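PDB 2BBD: coat protein from Sulfolobus turreted icosahedral virus, which forms the icosahedral capsid shell of an archaeal virus, as its major coat protein, with a fold that points to common ancestry with eukaryotic and bacterial viruses. Local coordinates for residues A[49-53]-A[54-58]; A[80-83]-A[84-88]; A[221-224]-A[225-229]; A[255-258]-A[259-263]; A[264-267]-A[268-272]. One frame throughout, in Å; residues are numbered along the deposited sequence.

Contact 1: residues A[49-53]-A[54-58]; sequences VTLPS and APFPY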
loop_
_atom_site.group_PDB
_atom_site.type_symbol
_atom_site.label_atom_id
_atom_site.label_comp_id
_atom_site.label_asym_id
_atom_site.label_seq_id
_atom_site.Cartn_x
_atom_site.Cartn_y
_atom_site.Cartn_z
ATOM N N VAL A 49 23.838 -10.443 16.110
ATOM C CA VAL A 49 23.232 -9.174 15.749
ATOM C C VAL A 49 21.731 -9.218 15.966
ATOM O O VAL A 49 21.061 -10.186 15.602
ATOM C CB VAL A 49 23.502 -8.815 14.263
ATOM C CG1 VAL A 49 22.737 -7.547 13.880
ATOM C CG2 VAL A 49 25.004 -8.627 14.040
ATOM N N THR A 50 21.209 -8.176 16.590
ATOM C CA THR A 50 19.782 -8.082 16.808
ATOM C C THR A 50 19.246 -7.301 15.622
ATOM O O THR A 50 19.629 -6.153 15.417
ATOM C CB THR A 50 19.462 -7.306 18.086
ATOM O OG1 THR A 50 20.050 -7.982 19.205
ATOM C CG2 THR A 50 17.951 -7.207 18.285
ATOM N N LEU A 51 18.377 -7.922 14.833
ATOM C CA LEU A 51 17.810 -7.240 13.676
ATOM C C LEU A 51 17.001 -6.036 14.148
ATOM O O LEU A 51 16.483 -6.022 15.265
ATOM C CB LEU A 51 16.961 -8.221 12.856
ATOM C CG LEU A 51 17.867 -9.237 12.154
ATOM C CD1 LEU A 51 17.092 -10.427 11.623
ATOM C CD2 LEU A 51 18.608 -8.516 11.028
ATOM N N PRO A 52 16.892 -4.999 13.304
ATOM C CA PRO A 52 16.149 -3.784 13.649
ATOM C C PRO A 52 14.672 -3.969 13.966
ATOM O O PRO A 52 14.092 -5.022 13.725
ATOM C CB PRO A 52 16.376 -2.876 12.436
ATOM C CG PRO A 52 16.591 -3.825 11.329
ATOM C CD PRO A 52 17.430 -4.917 11.933
ATOM N N SER A 53 14.074 -2.927 14.525
ATOM C CA SER A 53 12.665 -2.957 14.873
ATOM C C SER A 53 11.858 -2.683 13.610
ATOM O O SER A 53 12.416 -2.533 12.524
ATOM C CB SER A 53 12.369 -1.859 15.892
ATOM O OG SER A 53 12.560 -0.592 15.279
ATOM N N ALA A 54 10.541 -2.624 13.766
ATOM C CA ALA A 54 9.652 -2.318 12.659
ATOM C C ALA A 54 10.113 -0.955 12.129
ATOM O O ALA A 54 10.640 -0.137 12.884
ATOM C CB ALA A 54 8.222 -2.238 13.168
ATOM N N PRO A 55 9.878 -0.665 10.843
ATOM C CA PRO A 55 9.216 -1.464 9.812
ATOM C C PRO A 55 9.994 -2.624 9.174
ATOM O O PRO A 55 9.588 -3.133 8.129
ATOM C CB PRO A 55 8.793 -0.405 8.793
ATOM C CG PRO A 55 9.952 0.518 8.818
ATOM C CD PRO A 55 10.261 0.654 10.306
ATOM N N PHE A 56 11.110 -3.036 9.770
ATOM C CA PHE A 56 11.821 -4.191 9.231
ATOM C C PHE A 56 10.872 -5.357 9.510
ATOM O O PHE A 56 10.183 -5.373 10.533
ATOM C CB PHE A 56 13.158 -4.403 9.958
ATOM C CG PHE A 56 13.775 -5.766 9.721
ATOM C CD1 PHE A 56 13.377 -6.867 10.479
ATOM C CD2 PHE A 56 14.718 -5.960 8.713
ATOM C CE1 PHE A 56 13.905 -8.142 10.237
ATOM C CE2 PHE A 56 15.249 -7.231 8.464
ATOM C CZ PHE A 56 14.841 -8.324 9.228
ATOM N N PRO A 57 10.825 -6.364 8.624
ATOM C CA PRO A 57 11.564 -6.556 7.372
ATOM C C PRO A 57 10.952 -5.925 6.105
ATOM O O PRO A 57 11.540 -6.009 5.022
ATOM C CB PRO A 57 11.653 -8.077 7.278
ATOM C CG PRO A 57 10.301 -8.498 7.777
ATOM C CD PRO A 57 10.045 -7.569 8.966
ATOM N N TYR A 58 9.789 -5.286 6.232
ATOM C CA TYR A 58 9.146 -4.676 5.070
ATOM C C TYR A 58 9.990 -3.612 4.389
ATOM O O TYR A 58 9.878 -3.432 3.173
ATOM C CB TYR A 58 7.792 -4.066 5.440
ATOM C CG TYR A 58 6.757 -5.092 5.827
ATOM C CD1 TYR A 58 6.407 -6.123 4.953
ATOM C CD2 TYR A 58 6.113 -5.026 7.060
ATOM C CE1 TYR A 58 5.442 -7.058 5.302
ATOM C CE2 TYR A 58 5.146 -5.958 7.417
ATOM C CZ TYR A 58 4.816 -6.967 6.536
ATOM O OH TYR A 58 3.854 -7.876 6.883
#
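Phe56 folds back on the chain that precedes it, and its ring is met by Pro52 and Leu51 in turn. Its CG lies anti to the backbone N (chi1 165°), which turns the ring back toward these two residues. CG of Pro52 reaches CB of Phe56 at 3.7 Å, while Pro52 CD stands over one face of the aromatic ring, shifted toward its rim. The opposite face is taken by Pro57, whose CB sits 3.6 Å above the ring centre, so the phenyl group is sandwiched between two prolines. Farther out, Leu51 brings its CD1 branch to CZ of Phe56 at 3.9 Å, coming in obliquely.

Ser53 supplies the polar half. Its carbonyl O accepts a hydrogen bond from Phe56 N at 3.1 Å, with an N-H...O angle of 152°. With a cis peptide before Pro55, this closes a type VI (VIa) beta turn across Ala54 and Pro55. The peptide before Pro57 is cis as well. Around this, Leu51 and Phe56 both rest on Pro98, Phe56 also reaches Ile41 of strand 29-43, and backbone bonds tie Leu51 to Thr102 and Pro52 to Gly101.

One backbone bond and a proline-aromatic sandwich therefore close the turn that follows strand 49-50. Three prolines, two of them after cis peptides, restrict the backbone, while the ring packs between two of them.

Contact 2: residues A[80-83]-A[84-88]; sequences TGLG and ILMYY
Met86, present as selenomethionine, curls back along helix 79-89 to lie against Leu82, one turn earlier. Starting at the backbone, its CB is 3.3 Å from the carbonyl O of Gly83. The next atom, CG, is anti to the carbonyl carbon (chi1 -65°) and approaches Leu82 O at 3.1 Å. The chain bends about CB-CG and again about CG-SE, which brings the terminal CE back to CD1 of Leu82 at 3.5 Å. A chi1 of -174° carries the Leu82 isobutyl group to this methyl, and the same CD1 branch lies 4.2 Å from CD2 of Leu85.

A second pair runs along another side of the helix: Thr80 and Ile84 point the same way, and the methyl CG2 of Thr80 touches CD1 of Ile84 at 3.8 Å. Beneath these side chains runs the regular alpha-helical ladder, in which Ile84, Leu85, Met86 and Tyr87 each donate N-H to the carbonyl four residues back. The bond from Met86 N to Leu82 O, 2.9 Å long, ties together the very residues whose side chains touch. Gly81 and Gly83 present bare backbone, and Tyr58 packs onto the carbonyl of Gly83.

Helix 79-89 lies near the centre of the chain, between layers of strands, consistent with a double jelly-roll capsid protein. Leu82 packs on Trp116 and Phe118 and Met86 on Glu117, all in strand 108-123, whereas Thr80 and Ile84 face Tyr217 and Leu215 of strand 210-219; Tyr87 meets the ring of Tyr266 edge-to-face.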
loop_
_atom_site.group_PDB
_atom_site.type_symbol
_atom_site.label_atom_id
_atom_site.label_comp_id
_atom_site.label_asym_id
_atom_site.label_seq_id
_atom_site.Cartn_x
_atom_site.Cartn_y
_atom_site.Cartn_z
ATOM N N THR A 80 7.489 -0.415 3.120
ATOM C CA THR A 80 6.975 -0.250 4.481
ATOM C C THR A 80 5.453 -0.073 4.526
ATOM O O THR A 80 4.755 -0.820 5.208
ATOM C CB THR A 80 7.621 0.971 5.175
ATOM O OG1 THR A 80 8.997 0.698 5.447
ATOM C CG2 THR A 80 6.900 1.281 6.480
ATOM N N GLY A 81 4.953 0.917 3.790
ATOM C CA GLY A 81 3.523 1.181 3.770
ATOM C C GLY A 81 2.664 0.032 3.276
ATOM O O GLY A 81 1.639 -0.300 3.893
ATOM N N LEU A 82 3.058 -0.574 2.157
ATOM C CA LEU A 82 2.293 -1.686 1.611
ATOM C C LEU A 82 2.346 -2.869 2.578
ATOM O O LEU A 82 1.370 -3.625 2.699
ATOM C CB LEU A 82 2.845 -2.099 0.239
ATOM C CG LEU A 82 2.057 -3.174 -0.527
ATOM C CD1 LEU A 82 0.603 -2.717 -0.715
ATOM C CD2 LEU A 82 2.721 -3.429 -1.890
ATOM N N GLY A 83 3.489 -3.012 3.257
ATOM C CA GLY A 83 3.681 -4.090 4.219
ATOM C C GLY A 83 2.763 -3.920 5.422
ATOM O O GLY A 83 2.170 -4.878 5.916
ATOM N N ILE A 84 2.640 -2.689 5.900
ATOM C CA ILE A 84 1.761 -2.431 7.028
ATOM C C ILE A 84 0.315 -2.675 6.572
ATOM O O ILE A 84 -0.502 -3.196 7.331
ATOM C CB ILE A 84 1.968 -0.989 7.567
ATOM C CG1 ILE A 84 3.357 -0.887 8.205
ATOM C CG2 ILE A 84 0.899 -0.640 8.606
ATOM C CD1 ILE A 84 3.817 0.528 8.493
ATOM N N LEU A 85 0.006 -2.331 5.324
ATOM C CA LEU A 85 -1.338 -2.566 4.812
ATOM C C LEU A 85 -1.588 -4.078 4.792
ATOM O O LEU A 85 -2.684 -4.541 5.108
ATOM C CB LEU A 85 -1.500 -1.989 3.398
ATOM C CG LEU A 85 -2.912 -2.100 2.799
ATOM C CD1 LEU A 85 -3.886 -1.271 3.630
ATOM C CD2 LEU A 85 -2.915 -1.615 1.351
HETATM N N MSE A 86 -0.567 -4.853 4.432
HETATM C CA MSE A 86 -0.712 -6.306 4.402
HETATM C C MSE A 86 -0.988 -6.838 5.812
HETATM O O MSE A 86 -1.822 -7.716 6.015
HETATM C CB MSE A 86 0.559 -6.965 3.852
HETATM C CG MSE A 86 0.865 -6.641 2.403
HETATM SE SE MSE A 86 -0.606 -7.126 1.227
HETATM C CE MSE A 86 -1.197 -5.336 0.769
ATOM N N TYR A 87 -0.262 -6.302 6.781
ATOM C CA TYR A 87 -0.419 -6.708 8.170
ATOM C C TYR A 87 -1.886 -6.598 8.586
ATOM O O TYR A 87 -2.460 -7.538 9.120
ATOM C CB TYR A 87 0.449 -5.813 9.063
ATOM C CG TYR A 87 0.187 -5.946 10.544
ATOM C CD1 TYR A 87 0.853 -6.901 11.316
ATOM C CD2 TYR A 87 -0.714 -5.092 11.184
ATOM C CE1 TYR A 87 0.631 -6.993 12.696
ATOM C CE2 TYR A 87 -0.949 -5.180 12.553
ATOM C CZ TYR A 87 -0.276 -6.121 13.302
ATOM O OH TYR A 87 -0.504 -6.168 14.650
ATOM N N TYR A 88 -2.485 -5.441 8.337
ATOM C CA TYR A 88 -3.877 -5.218 8.707
ATOM C C TYR A 88 -4.890 -6.064 7.931
ATOM O O TYR A 88 -5.797 -6.658 8.522
ATOM C CB TYR A 88 -4.224 -3.733 8.545
ATOM C CG TYR A 88 -3.725 -2.866 9.683
ATOM C CD1 TYR A 88 -4.331 -2.918 10.933
ATOM C CD2 TYR A 88 -2.646 -2.000 9.510
ATOM C CE1 TYR A 88 -3.881 -2.128 11.992
ATOM C CE2 TYR A 88 -2.182 -1.200 10.564
ATOM C CZ TYR A 88 -2.809 -1.272 11.807
ATOM O OH TYR A 88 -2.381 -0.491 12.861
#

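Contact 3: residues A[221-224]-A[225-229]; sequences STSG and INNTD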
loop_
_atom_site.group_PDB
_atom_site.type_symbol
_atom_site.label_atom_id
_atom_site.label_comp_id
_atom_site.label_asym_id
_atom_site.label_seq_id
_atom_site.Cartn_x
_atom_site.Cartn_y
_atom_site.Cartn_z
ATOM N N SER A 221 11.890 10.624 14.996
ATOM C CA SER A 221 13.331 10.576 14.716
ATOM C C SER A 221 14.159 9.746 15.697
ATOM O O SER A 221 15.295 9.389 15.401
ATOM C CB SER A 221 13.913 11.992 14.649
ATOM O OG SER A 221 14.001 12.573 15.940
ATOM N N THR A 222 13.598 9.435 16.860
ATOM C CA THR A 222 14.316 8.638 17.855
ATOM C C THR A 222 13.821 7.196 17.929
ATOM O O THR A 222 14.606 6.253 17.875
ATOM C CB THR A 222 14.192 9.252 19.281
ATOM O OG1 THR A 222 14.940 10.472 19.349
ATOM C CG2 THR A 222 14.717 8.288 20.333
ATOM N N SER A 223 12.511 7.030 18.051
ATOM C CA SER A 223 11.923 5.706 18.171
ATOM C C SER A 223 11.372 5.139 16.868
ATOM O O SER A 223 10.827 4.039 16.859
ATOM C CB SER A 223 10.807 5.751 19.206
ATOM O OG SER A 223 9.849 6.710 18.818
ATOM N N GLY A 224 11.506 5.886 15.773
ATOM C CA GLY A 224 10.998 5.408 14.496
ATOM C C GLY A 224 9.483 5.280 14.472
ATOM O O GLY A 224 8.761 6.172 14.936
ATOM N N ILE A 225 8.995 4.161 13.946
ATOM C CA ILE A 225 7.558 3.923 13.858
ATOM C C ILE A 225 6.979 3.365 15.167
ATOM O O ILE A 225 5.766 3.256 15.319
ATOM C CB ILE A 225 7.244 2.947 12.691
ATOM C CG1 ILE A 225 5.778 3.071 12.273
ATOM C CG2 ILE A 225 7.549 1.512 13.119
ATOM C CD1 ILE A 225 5.468 2.367 10.954
ATOM N N ASN A 226 7.846 3.001 16.106
ATOM C CA ASN A 226 7.377 2.470 17.387
ATOM C C ASN A 226 7.274 3.606 18.390
ATOM O O ASN A 226 8.107 3.737 19.281
ATOM C CB ASN A 226 8.333 1.397 17.909
ATOM C CG ASN A 226 8.420 0.213 16.978
ATOM O OD1 ASN A 226 7.409 -0.413 16.658
ATOM N ND2 ASN A 226 9.627 -0.093 16.524
ATOM N N ASN A 227 6.243 4.425 18.225
ATOM C CA ASN A 227 6.014 5.576 19.087
ATOM C C ASN A 227 4.511 5.710 19.288
ATOM O O ASN A 227 3.728 5.030 18.634
ATOM C CB ASN A 227 6.543 6.833 18.401
ATOM C CG ASN A 227 5.714 7.215 17.174
ATOM O OD1 ASN A 227 4.590 7.713 17.298
ATOM N ND2 ASN A 227 6.257 6.961 15.988
ATOM N N THR A 228 4.112 6.598 20.190
ATOM C CA THR A 228 2.705 6.831 20.453
ATOM C C THR A 228 2.457 8.327 20.367
ATOM O O THR A 228 1.762 8.896 21.207
ATOM C CB THR A 228 2.300 6.330 21.859
ATOM O OG1 THR A 228 3.255 6.786 22.826
ATOM C CG2 THR A 228 2.235 4.810 21.890
ATOM N N ASP A 229 3.036 8.960 19.349
ATOM C CA ASP A 229 2.893 10.401 19.162
ATOM C C ASP A 229 1.532 10.850 18.650
ATOM O O ASP A 229 1.059 11.928 19.008
ATOM C CB ASP A 229 3.972 10.942 18.219
ATOM C CG ASP A 229 5.362 10.878 18.823
ATOM O OD1 ASP A 229 5.480 10.866 20.071
ATOM O OD2 ASP A 229 6.340 10.854 18.050
#
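Ser223 and Asn226 bracket a type II' beta turn, with Asn226 N donating to Ser223 O at 3.2 Å. The donor stands above the carbonyl plane, about 39° out of it, and the N-H...O angle is a modest 142°. Gly224 fills the first corner with a positive phi of 66°, a conformation that favours glycine. An inverse gamma turn centred on Asn226 follows directly, closed by a weak bond from Asn227 N to Ile225 O.

Asn227 makes the side-chain to backbone bonds that shape the turn. Its ND2 gives a hydrogen bond of 2.8 Å to Gly224 O, lying in the carbonyl plane and almost in the plane of the amide itself. The other end of the same amide, OD1, accepts from Asp229 N at 2.9 Å on a lone pair, making an Asx turn. ND2 also donates to Val218 O in strand 210-219, so three bonds fix the rotation of the amide.

Van der Waals contact is slight: Ser223 OG packs on Asn227 CB at 3.3 Å. Ile225 turns the other way, onto Tyr217 and Ile219.

A single amide, bonded three times, ties the beta turn to the next residues and to strand 210-219. Together with the turn's own backbone bond, it gives a loop without regular secondary structure a definite shape before strand 230-237 begins.

Contact 4: residues A[255-258]-A[259-263]; sequences AENQ and AEYQV
Asn257 and Tyr261 lie side by side, one turn apart, at the C-terminal end of an alpha helix, 250-261, which Gln262 terminates by taking a left-handed conformation with positive phi. The helix packs on strand 270-284. Both residues put CG anti to the carbonyl carbon (chi1 -66° and -58°), so the two side chains point the same way. Asn257 CB meets CD2 of the tyrosine ring at 4.0 Å, and the amide and ring planes are turned 66° apart. Neither polar end is used on the other: Asn257 ND2 bonds to Ile272 O, and Tyr261 OH to Asp274.

Glu260 covers one face of the Tyr261 ring, its CG over the centre, 3.5 Å above the plane. The side chain bends about CB-CG, and the carboxylate goes on to a salt bridge with Arg276.

In the backbone, Tyr261 N donates to Asn257 O at 2.6 Å, joining the same two residues whose side chains run together. The ladder continues one step farther only weakly, from Gln262 N to Gln258 O, because Gln262 has left helical geometry. Gln258, its chain bent at chi2, folds toward the chain as it leaves the helix, where NE2 comes to 3.4 Å from Val263 C. On the backbone beside it, the CA of Gln258 points its hydrogen at Val263 O, a CA-H...O contact of 3.4 Å.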
loop_
_atom_site.group_PDB
_atom_site.type_symbol
_atom_site.label_atom_id
_atom_site.label_comp_id
_atom_site.label_asym_id
_atom_site.label_seq_id
_atom_site.Cartn_x
_atom_site.Cartn_y
_atom_site.Cartn_z
ATOM N N ALA A 255 -8.875 1.049 17.877
ATOM C CA ALA A 255 -9.857 0.117 18.432
ATOM C C ALA A 255 -10.802 -0.314 17.319
ATOM O O ALA A 255 -11.219 -1.469 17.253
ATOM C CB ALA A 255 -10.641 0.783 19.564
ATOM N N GLU A 256 -11.137 0.633 16.450
ATOM C CA GLU A 256 -12.014 0.388 15.309
ATOM C C GLU A 256 -11.340 -0.594 14.347
ATOM O O GLU A 256 -11.999 -1.478 13.798
ATOM C CB GLU A 256 -12.309 1.705 14.583
ATOM C CG GLU A 256 -13.303 1.578 13.438
ATOM C CD GLU A 256 -13.764 2.923 12.906
ATOM O OE1 GLU A 256 -12.940 3.657 12.328
ATOM O OE2 GLU A 256 -14.960 3.250 13.069
ATOM N N ASN A 257 -10.031 -0.421 14.148
ATOM C CA ASN A 257 -9.241 -1.298 13.276
ATOM C C ASN A 257 -9.221 -2.707 13.867
ATOM O O ASN A 257 -9.308 -3.697 13.141
ATOM C CB ASN A 257 -7.795 -0.803 13.167
ATOM C CG ASN A 257 -7.676 0.528 12.456
ATOM O OD1 ASN A 257 -6.629 1.173 12.513
ATOM N ND2 ASN A 257 -8.743 0.946 11.778
ATOM N N GLN A 258 -9.088 -2.782 15.188
ATOM C CA GLN A 258 -9.061 -4.054 15.902
ATOM C C GLN A 258 -10.317 -4.846 15.574
ATOM O O GLN A 258 -10.265 -6.044 15.300
ATOM C CB GLN A 258 -9.000 -3.801 17.405
ATOM C CG GLN A 258 -9.033 -5.045 18.274
ATOM C CD GLN A 258 -7.659 -5.628 18.500
ATOM O OE1 GLN A 258 -6.748 -4.934 18.967
ATOM N NE2 GLN A 258 -7.496 -6.907 18.178
ATOM N N ALA A 259 -11.455 -4.166 15.611
ATOM C CA ALA A 259 -12.727 -4.810 15.326
ATOM C C ALA A 259 -12.790 -5.167 13.852
ATOM O O ALA A 259 -13.105 -6.299 13.488
ATOM C CB ALA A 259 -13.876 -3.879 15.692
ATOM N N GLU A 260 -12.470 -4.196 13.008
ATOM C CA GLU A 260 -12.507 -4.390 11.570
ATOM C C GLU A 260 -11.555 -5.461 11.032
ATOM O O GLU A 260 -11.985 -6.377 10.335
ATOM C CB GLU A 260 -12.223 -3.060 10.865
ATOM C CG GLU A 260 -12.063 -3.181 9.356
ATOM C CD GLU A 260 -13.383 -3.173 8.604
ATOM O OE1 GLU A 260 -14.332 -3.869 9.033
ATOM O OE2 GLU A 260 -13.466 -2.471 7.572
ATOM N N TYR A 261 -10.270 -5.343 11.361
ATOM C CA TYR A 261 -9.247 -6.270 10.870
ATOM C C TYR A 261 -8.909 -7.426 11.784
ATOM O O TYR A 261 -8.087 -8.277 11.438
ATOM C CB TYR A 261 -7.983 -5.484 10.546
ATOM C CG TYR A 261 -8.247 -4.422 9.524
ATOM C CD1 TYR A 261 -8.452 -4.759 8.190
ATOM C CD2 TYR A 261 -8.374 -3.086 9.895
ATOM C CE1 TYR A 261 -8.780 -3.801 7.244
ATOM C CE2 TYR A 261 -8.706 -2.111 8.956
ATOM C CZ TYR A 261 -8.910 -2.482 7.630
ATOM O OH TYR A 261 -9.259 -1.540 6.695
ATOM N N GLN A 262 -9.529 -7.439 12.960
ATOM C CA GLN A 262 -9.328 -8.495 13.934
ATOM C C GLN A 262 -7.862 -8.725 14.256
ATOM O O GLN A 262 -7.371 -9.855 14.257
ATOM C CB GLN A 262 -9.989 -9.769 13.415
ATOM C CG GLN A 262 -11.429 -9.501 12.986
ATOM C CD GLN A 262 -11.998 -10.566 12.066
ATOM O OE1 GLN A 262 -12.964 -10.318 11.341
ATOM N NE2 GLN A 262 -11.408 -11.759 12.093
ATOM N N VAL A 263 -7.166 -7.635 14.544
ATOM C CA VAL A 263 -5.758 -7.701 14.885
ATOM C C VAL A 263 -5.373 -6.411 15.603
ATOM O O VAL A 263 -5.951 -5.351 15.351
ATOM C CB VAL A 263 -4.881 -7.890 13.604
ATOM C CG1 VAL A 263 -4.941 -6.650 12.743
ATOM C CG2 VAL A 263 -3.452 -8.211 13.991
#

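Contact 5: residues A[264-267]-A[268-272]; sequences APYS and GASAI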
loop_
_atom_site.group_PDB
_atom_site.type_symbol
_atom_site.label_atom_id
_atom_site.label_comp_id
_atom_site.label_asym_id
_atom_site.label_seq_id
_atom_site.Cartn_x
_atom_site.Cartn_y
_atom_site.Cartn_z
ATOM N N ALA A 264 -4.414 -6.515 16.516
ATOM C CA ALA A 264 -3.939 -5.362 17.263
ATOM C C ALA A 264 -3.177 -4.453 16.295
ATOM O O ALA A 264 -2.808 -4.878 15.198
ATOM C CB ALA A 264 -3.026 -5.817 18.397
ATOM N N PRO A 265 -2.926 -3.192 16.692
ATOM C CA PRO A 265 -2.207 -2.214 15.861
ATOM C C PRO A 265 -0.793 -2.658 15.491
ATOM O O PRO A 265 -0.108 -3.293 16.290
ATOM C CB PRO A 265 -2.174 -0.958 16.739
ATOM C CG PRO A 265 -3.340 -1.140 17.669
ATOM C CD PRO A 265 -3.275 -2.608 17.998
ATOM N N TYR A 266 -0.360 -2.309 14.283
ATOM C CA TYR A 266 0.988 -2.640 13.829
ATOM C C TYR A 266 1.974 -1.993 14.809
ATOM O O TYR A 266 3.025 -2.551 15.126
ATOM C CB TYR A 266 1.203 -2.104 12.414
ATOM C CG TYR A 266 2.580 -2.364 11.890
ATOM C CD1 TYR A 266 2.954 -3.634 11.442
ATOM C CD2 TYR A 266 3.531 -1.343 11.865
ATOM C CE1 TYR A 266 4.245 -3.874 10.981
ATOM C CE2 TYR A 266 4.817 -1.576 11.407
ATOM C CZ TYR A 266 5.168 -2.841 10.965
ATOM O OH TYR A 266 6.444 -3.047 10.504
ATOM N N SER A 267 1.628 -0.797 15.273
ATOM C CA SER A 267 2.414 -0.085 16.273
ATOM C C SER A 267 1.510 1.006 16.822
ATOM O O SER A 267 0.380 1.171 16.361
ATOM C CB SER A 267 3.686 0.538 15.688
ATOM O OG SER A 267 3.392 1.686 14.914
ATOM N N GLY A 268 1.998 1.749 17.804
ATOM C CA GLY A 268 1.185 2.812 18.353
ATOM C C GLY A 268 1.096 4.000 17.414
ATOM O O GLY A 268 0.374 4.947 17.694
ATOM N N ALA A 269 1.806 3.962 16.288
ATOM C CA ALA A 269 1.779 5.104 15.373
ATOM C C ALA A 269 1.166 4.839 14.010
ATOM O O ALA A 269 1.380 5.612 13.071
ATOM C CB ALA A 269 3.195 5.667 15.204
ATOM N N SER A 270 0.389 3.765 13.902
ATOM C CA SER A 270 -0.239 3.411 12.634
ATOM C C SER A 270 -1.737 3.181 12.795
ATOM O O SER A 270 -2.173 2.593 13.782
ATOM C CB SER A 270 0.390 2.132 12.075
ATOM O OG SER A 270 0.084 1.017 12.903
ATOM N N ALA A 271 -2.511 3.636 11.813
ATOM C CA ALA A 271 -3.959 3.446 11.832
ATOM C C ALA A 271 -4.566 3.540 10.431
ATOM O O ALA A 271 -4.018 4.185 9.534
ATOM C CB ALA A 271 -4.621 4.471 12.771
ATOM N N ILE A 272 -5.700 2.875 10.246
ATOM C CA ILE A 272 -6.395 2.898 8.970
ATOM C C ILE A 272 -7.764 3.558 9.084
ATOM O O ILE A 272 -8.520 3.299 10.023
ATOM C CB ILE A 272 -6.594 1.486 8.416
ATOM C CG1 ILE A 272 -5.235 0.885 8.018
ATOM C CG2 ILE A 272 -7.553 1.536 7.237
ATOM C CD1 ILE A 272 -5.293 -0.574 7.604
#
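Ser270 OG is met by two polar groups: Ser267 N gives it a weak hydrogen bond of 3.4 Å, and Tyr88 OH of helix 79-89 shares a hydrogen bond with it. CB of Tyr266 packs on it as well, at 3.4 Å. Its chi1 of 67° sets the hydroxyl between backbone N and carbonyl carbon, facing back across the type I beta turn that runs from Ser267 to Ser270. It also lies near the plane of the Tyr266 ring, at the ring's edge.

Ser267 OG also accepts from a backbone N, two residues on: Ala269 N donates at 3.1 Å with an N-H...O angle of 160°, an ST turn inside the larger one. The same OG is hydrogen-bonded to Ile225 O in the neighbouring loop. Both carbonyls that flank the turn, those of Ser267 and Ser270, bond to the amide NE2 of Gln254 on helix 250-261.

Two hydroxyls thus add to the backbone pairing just before strand 270-284 starts. Since each also bonds beyond the turn, the turn probably keeps its position as well as its shape through these hydroxyl bonds together with Gln254 and the pairing with strand 210-219.

Contact 2 is the buried one, near the centre of the chain and held by apolar packing over a helical ladder; the other four are only partly buried. Contacts 1 and 3 are loops about 14 Å apart between centres, the first relying on proline-aromatic packing and the second on a beta turn and one amide. Contact 5 touches all four others: hydrogen bonds join it to contacts 2, 3 and 4, whereas contact 1 meets it by packing of Ala54 and Pro55 on Tyr266. Contacts 4 and 5 follow along the chain, linking helix 250-261 to strand 270-284. Contact 4 touches neither contact 1 nor contact 3.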